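Local coordinates for protein Ribose/Galactose Isomerase (Vibrio parahaemolyticus, PDB 3ONO) that probably interconverts the aldose and ketose forms of sugar phosphates, at residues Met10-Ala15 and His48-His53. Numbering follows the deposited sequence.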
HETATM    1  N   MSE A  10      -3.524 -15.266  17.843  1.00 19.94           N
HETATM    2  CA  MSE A  10      -4.377 -15.208  16.659  1.00 19.75           C
HETATM    3  C   MSE A  10      -5.734 -15.870  16.924  1.00 21.73           C
HETATM    4  O   MSE A  10      -5.854 -16.718  17.818  1.00 23.95           O
HETATM    5  CB  MSE A  10      -3.651 -15.775  15.438  1.00 22.72           C
HETATM    6  CG  MSE A  10      -2.556 -14.844  14.986  1.00 21.30           C
HETATM    7 SE   MSE A  10      -1.323 -15.662  13.728  0.79 28.50          SE
HETATM    8  CE  MSE A  10      -2.593 -15.915  12.268  1.00 25.59           C
ATOM      9  N   GLU A  11      -6.752 -15.434  16.184  1.00 21.62           N
ATOM     10  CA  GLU A  11      -8.125 -15.892  16.389  1.00 22.79           C
ATOM     11  C   GLU A  11      -8.616 -16.790  15.239  1.00 21.41           C
ATOM     12  O   GLU A  11      -7.851 -17.130  14.338  1.00 25.13           O
ATOM     13  CB  GLU A  11      -9.085 -14.712  16.604  1.00 19.46           C
ATOM     14  CG  GLU A  11      -8.957 -13.608  15.546  1.00 21.32           C
ATOM     15  CD  GLU A  11      -9.372 -14.055  14.156  1.00 25.49           C
ATOM     16  OE1 GLU A  11      -8.474 -14.211  13.318  1.00 22.18           O
ATOM     17  OE2 GLU A  11     -10.579 -14.239  13.902  1.00 27.90           O
ATOM     18  N   ASN A  12      -9.888 -17.197  15.311  1.00 22.54           N
ATOM     19  CA  ASN A  12     -10.359 -18.306  14.480  1.00 26.14           C
ATOM     20  C   ASN A  12     -10.316 -18.032  12.980  1.00 26.52           C
ATOM     21  O   ASN A  12      -9.994 -18.926  12.181  1.00 25.72           O
ATOM     22  CB  ASN A  12     -11.753 -18.772  14.926  1.00 26.79           C
ATOM     23  CG  ASN A  12     -12.841 -17.789  14.557  1.00 31.43           C
ATOM     24  OD1 ASN A  12     -13.375 -17.831  13.437  1.00 32.74           O
ATOM     25  ND2 ASN A  12     -13.174 -16.881  15.486  1.00 29.53           N
ATOM     26  N   SER A  13     -10.624 -16.809  12.570  1.00 23.14           N
ATOM     27  CA  SER A  13     -10.719 -16.576  11.123  1.00 21.83           C
ATOM     28  C   SER A  13      -9.367 -16.748  10.422  1.00 24.85           C
ATOM     29  O   SER A  13      -9.305 -17.144   9.247  1.00 26.31           O
ATOM     30  CB  SER A  13     -11.353 -15.210  10.789  1.00 28.08           C
ATOM     31  OG  SER A  13     -10.475 -14.111  11.024  1.00 25.85           O
ATOM     32  N   GLN A  14      -8.287 -16.465  11.147  1.00 22.02           N
ATOM     33  CA  GLN A  14      -6.937 -16.543  10.569  1.00 23.56           C
ATOM     34  C   GLN A  14      -6.079 -17.672  11.148  1.00 23.70           C
ATOM     35  O   GLN A  14      -4.871 -17.716  10.929  1.00 27.20           O
ATOM     36  CB  GLN A  14      -6.211 -15.211  10.759  1.00 26.17           C
ATOM     37  CG  GLN A  14      -7.025 -14.024  10.304  1.00 25.25           C
ATOM     38  CD  GLN A  14      -7.479 -14.167   8.861  1.00 28.70           C
ATOM     39  OE1 GLN A  14      -6.680 -14.489   7.972  1.00 25.49           O
ATOM     40  NE2 GLN A  14      -8.772 -13.942   8.619  1.00 26.56           N
ATOM     41  N   ALA A  15      -6.706 -18.596  11.862  1.00 25.96           N
ATOM     42  CA  ALA A  15      -5.969 -19.621  12.598  1.00 25.23           C
ATOM     43  C   ALA A  15      -5.143 -20.536  11.709  1.00 28.22           C
ATOM     44  O   ALA A  15      -4.107 -21.029  12.146  1.00 27.75           O
ATOM     45  CB  ALA A  15      -6.922 -20.452  13.464  1.00 25.42           C
ATOM     46  N   HIS A  48     -11.050 -22.450  20.766  1.00 30.35           N
ATOM     47  CA  HIS A  48     -11.616 -21.424  19.877  1.00 27.03           C
ATOM     48  C   HIS A  48     -11.593 -20.025  20.505  1.00 24.97           C
ATOM     49  O   HIS A  48     -11.992 -19.853  21.664  1.00 27.32           O
ATOM     50  CB  HIS A  48     -13.052 -21.807  19.505  1.00 32.30           C
ATOM     51  CG  HIS A  48     -13.645 -20.972  18.416  1.00 32.59           C
ATOM     52  ND1 HIS A  48     -14.319 -19.794  18.659  1.00 37.32           N
ATOM     53  CD2 HIS A  48     -13.687 -21.160  17.076  1.00 38.23           C
ATOM     54  CE1 HIS A  48     -14.732 -19.283  17.511  1.00 35.28           C
ATOM     55  NE2 HIS A  48     -14.366 -20.095  16.537  1.00 40.36           N
ATOM     56  N   LEU A  49     -11.135 -19.045  19.721  1.00 26.90           N
ATOM     57  CA  LEU A  49     -11.025 -17.650  20.140  1.00 24.09           C
ATOM     58  C   LEU A  49     -11.548 -16.712  19.051  1.00 24.56           C
ATOM     59  O   LEU A  49     -11.429 -17.005  17.849  1.00 25.88           O
ATOM     60  CB  LEU A  49      -9.554 -17.301  20.356  1.00 25.49           C
ATOM     61  CG  LEU A  49      -8.764 -18.059  21.418  1.00 23.65           C
ATOM     62  CD1 LEU A  49      -7.355 -17.482  21.456  1.00 25.23           C
ATOM     63  CD2 LEU A  49      -9.448 -17.913  22.782  1.00 23.86           C
ATOM     64  N   THR A  50     -12.079 -15.564  19.459  1.00 22.61           N
ATOM     65  CA  THR A  50     -12.373 -14.496  18.500  1.00 21.90           C
ATOM     66  C   THR A  50     -11.486 -13.307  18.832  1.00 21.90           C
ATOM     67  O   THR A  50     -10.761 -13.317  19.835  1.00 21.56           O
ATOM     68  CB  THR A  50     -13.807 -13.969  18.628  1.00 25.95           C
ATOM     69  OG1 THR A  50     -13.917 -13.202  19.831  1.00 23.49           O
ATOM     70  CG2 THR A  50     -14.818 -15.097  18.653  1.00 23.09           C
ATOM     71  N   TYR A  51     -11.589 -12.249  18.039  1.00 20.32           N
ATOM     72  CA  TYR A  51     -10.783 -11.070  18.343  1.00 18.98           C
ATOM     73  C   TYR A  51     -11.179 -10.399  19.654  1.00 20.44           C
ATOM     74  O   TYR A  51     -10.399  -9.618  20.191  1.00 20.87           O
ATOM     75  CB  TYR A  51     -10.781 -10.059  17.185  1.00 18.00           C
ATOM     76  CG  TYR A  51     -12.111  -9.422  16.868  1.00 19.88           C
ATOM     77  CD1 TYR A  51     -12.613  -8.372  17.645  1.00 19.40           C
ATOM     78  CD2 TYR A  51     -12.857  -9.840  15.751  1.00 22.82           C
ATOM     79  CE1 TYR A  51     -13.816  -7.759  17.324  1.00 21.42           C
ATOM     80  CE2 TYR A  51     -14.070  -9.237  15.434  1.00 22.80           C
ATOM     81  CZ  TYR A  51     -14.549  -8.207  16.238  1.00 20.31           C
ATOM     82  OH  TYR A  51     -15.741  -7.582  15.935  1.00 21.46           O
ATOM     83  N   ILE A  52     -12.359 -10.718  20.198  1.00 20.09           N
ATOM     84  CA  ILE A  52     -12.718 -10.210  21.512  1.00 17.87           C
ATOM     85  C   ILE A  52     -11.812 -10.821  22.575  1.00 19.09           C
ATOM     86  O   ILE A  52     -11.284 -10.126  23.443  1.00 22.46           O
ATOM     87  CB  ILE A  52     -14.199 -10.540  21.884  1.00 17.01           C
ATOM     88  CG1 ILE A  52     -15.157  -9.908  20.876  1.00 22.68           C
ATOM     89  CG2 ILE A  52     -14.520 -10.040  23.318  1.00 19.10           C
ATOM     90  CD1 ILE A  52     -15.100  -8.384  20.815  1.00 23.04           C
ATOM     91  N   HIS A  53     -11.620 -12.135  22.510  1.00 20.20           N
ATOM     92  CA  HIS A  53     -10.783 -12.807  23.492  1.00 21.73           C
ATOM     93  C   HIS A  53      -9.348 -12.311  23.383  1.00 19.90           C
ATOM     94  O   HIS A  53      -8.654 -12.203  24.386  1.00 21.73           O
ATOM     95  CB  HIS A  53     -10.835 -14.320  23.306  1.00 22.47           C
ATOM     96  CG  HIS A  53     -12.224 -14.871  23.356  1.00 25.74           C
ATOM     97  ND1 HIS A  53     -12.863 -15.380  22.240  1.00 25.79           N
ATOM     98  CD2 HIS A  53     -13.109 -14.968  24.380  1.00 25.20           C
ATOM     99  CE1 HIS A  53     -14.076 -15.782  22.583  1.00 23.58           C
ATOM    100  NE2 HIS A  53     -14.252 -15.540  23.877  1.00 20.48           N
TER
HETATM  101  O   HOH W   1     -12.573 -13.325  15.476  1.00 23.55           O
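N12 holds the carbonyl oxygen of L49 with two donors. Its side-chain amide supplies the straighter bond, ND2 to L49 O at 2.9 Å with an N-H...O angle of 166°, and the oxygen lies close to the N12 amide plane; the backbone N of N12 reaches the same O at 3.0 Å along a more bent path. The two nitrogens arrive from opposite faces of the carbonyl plane. Placing CG of N12 between its own N and carbonyl carbon (chi1 72°) turns the amide back beside the backbone N-H, which lets both donors converge on one acceptor. A water adds a second bridge, donating to E11 OE2 at 2.7 Å and accepting from the backbone N of Y51.

Within 10-15 the E11 carboxylate folds back over the following turn, where OE2 accepts from S13 N and S13 OG and OE1 from Q14 N. In 48-53, T50 and H53 form a capping box at the start of helix 51-63: T50 OG1 accepts from I52 N, while T50 N donates to H53 ND1 at 2.9 Å, in the plane of the imidazole.

Van der Waals contacts flank these bonds. The H48 ring leans against N12, its NE2 3.3 Å from N12 CB, with ring and amide planes only 19° apart. CB of E11 rests on L49 O and the T50 carbonyl carbon, and L49 CD1 approaches M10 O at 4.0 Å. L49 also packs on T185 of helix 180-186, whereas T50 and Y51 meet N156 of a second subunit.

In this alpha-beta-alpha sandwich, the contact thus joins the loop between strand 5-8 of the parallel sheet and helix 18-31 to the N-terminal end of helix 51-63; N12 fixes the L49 carbonyl, while S13, Q14 and the water set the rotation of the E11 carboxylate.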